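Local coordinates for protein PRO-PRO endopeptidase (Paenibacillus alvei, PDB 6FPC) that cleaves peptide bonds between two proline residues as a secreted, zinc-dependent endopeptidase that cuts a cell surface protein and may thereby regulate bacterial adhesion, at residues Ala158-Leu163 and Ser172-Ser177. Sequence-based numbering, arbitrary orientation.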
# COMPACT_ATOMS: atom_id res chain seq x y z
N ALA A 158 6.55 2.86 -0.18
CA ALA A 158 5.17 2.55 -0.57
C ALA A 158 4.40 3.76 -1.15
O ALA A 158 3.69 3.63 -2.15
CB ALA A 158 4.42 1.96 0.61
N GLU A 159 4.55 4.94 -0.54
CA GLU A 159 3.83 6.11 -1.00
C GLU A 159 4.42 6.70 -2.30
O GLU A 159 3.65 7.04 -3.22
CB GLU A 159 3.74 7.15 0.12
CG GLU A 159 2.63 8.18 -0.09
CD GLU A 159 1.23 7.66 -0.41
OE1 GLU A 159 0.87 6.55 0.03
OE2 GLU A 159 0.48 8.38 -1.10
N ALA A 160 5.76 6.83 -2.37
CA ALA A 160 6.45 7.33 -3.58
C ALA A 160 6.24 6.36 -4.77
O ALA A 160 6.06 6.84 -5.89
CB ALA A 160 7.93 7.54 -3.32
N ALA A 161 6.20 5.01 -4.52
CA ALA A 161 5.91 4.04 -5.60
C ALA A 161 4.43 4.21 -6.05
O ALA A 161 4.14 4.10 -7.25
CB ALA A 161 6.15 2.61 -5.13
N SER A 162 3.53 4.53 -5.10
CA SER A 162 2.12 4.81 -5.41
C SER A 162 2.04 6.04 -6.34
O SER A 162 1.37 5.94 -7.37
CB SER A 162 1.30 5.06 -4.14
OG SER A 162 1.21 3.86 -3.39
N LEU A 163 2.76 7.16 -6.01
CA LEU A 163 2.78 8.35 -6.89
C LEU A 163 3.25 7.96 -8.32
O LEU A 163 2.67 8.39 -9.31
CB LEU A 163 3.68 9.47 -6.35
CG LEU A 163 3.20 10.22 -5.08
CD1 LEU A 163 4.31 11.11 -4.53
CD2 LEU A 163 2.01 11.11 -5.38
N SER A 172 4.40 12.65 -13.01
CA SER A 172 5.02 13.90 -13.47
C SER A 172 5.34 14.78 -12.25
O SER A 172 6.40 15.40 -12.17
CB SER A 172 4.08 14.63 -14.42
OG SER A 172 4.01 13.95 -15.66
N ASP A 173 4.39 14.81 -11.31
CA ASP A 173 4.50 15.54 -10.05
C ASP A 173 5.73 15.01 -9.26
O ASP A 173 6.58 15.80 -8.85
CB ASP A 173 3.21 15.37 -9.27
CG ASP A 173 3.28 15.75 -7.80
OD1 ASP A 173 2.74 14.99 -6.97
OD2 ASP A 173 3.87 16.81 -7.49
N LEU A 174 5.84 13.67 -9.12
CA LEU A 174 6.98 12.99 -8.48
C LEU A 174 8.32 13.38 -9.17
O LEU A 174 9.28 13.77 -8.49
CB LEU A 174 6.75 11.47 -8.55
CG LEU A 174 7.85 10.58 -7.92
CD1 LEU A 174 7.88 10.68 -6.41
CD2 LEU A 174 7.69 9.16 -8.34
N LYS A 175 8.37 13.29 -10.52
CA LYS A 175 9.55 13.61 -11.35
C LYS A 175 10.08 15.02 -11.05
O LYS A 175 11.29 15.22 -10.96
CB LYS A 175 9.19 13.47 -12.84
CG LYS A 175 10.36 13.61 -13.81
CD LYS A 175 9.88 13.60 -15.26
CE LYS A 175 11.02 13.41 -16.23
N ASP A 176 9.16 15.97 -10.89
CA ASP A 176 9.47 17.36 -10.63
C ASP A 176 9.89 17.65 -9.19
O ASP A 176 10.81 18.44 -8.98
CB ASP A 176 8.27 18.25 -11.01
CG ASP A 176 8.63 19.72 -11.15
OD1 ASP A 176 8.20 20.52 -10.28
OD2 ASP A 176 9.35 20.06 -12.12
N SER A 177 9.16 17.06 -8.21
CA SER A 177 9.32 17.28 -6.77
C SER A 177 10.38 16.42 -6.08
O SER A 177 11.01 16.88 -5.15
CB SER A 177 8.00 17.05 -6.05
OG SER A 177 6.96 17.85 -6.58
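Leu174 reaches from helix 168-177 onto helix 153-166 and lays its branched end against Ala160 and Leu163, about one turn apart. The result is a sharp corner between consecutive helices in the α-helical, zinc-bearing part of this M34 (anthrax lethal factor-like) metallopeptidase, the segment axes 9.9 Å apart at closest approach and their N-to-C directions 121° apart. CD1 of Leu174 lies 4.1 Å from CD1 of Leu163, the two side chains meeting at a slant, and 4.4 Å from CB of Ala160. The other methyl, Leu174 CD2, rests 3.7 Å from the backbone oxygen of Ala160. With CG anti to the backbone N (chi1 -180°), Leu174 carries its methyls on toward helix 153-166. Leu163 CD2 also comes within 4.3 Å of Asp173 OD1, a loose contact at the partly exposed margin; that carboxylate is engaged by a salt bridge from OD2 to Lys142. Thr170 OG1 is hydrogen-bonded to Leu163 O, a further link between the two helices close to their connection, and Met185 and Thr181 of helix 179-188 pack on Ala160. Helix 153-166 also serves the metal site: it carries the zinc ligand Glu155, and Glu159 OE1 is hydrogen-bonded to ND1 of the ligand His111, a second-shell bond consistent with a role in orienting the imidazole. Within this helix, Ser162 OG bonds Ala158 O at 2.8 Å, approaching from the face of the carbonyl plane opposite Ser162 N.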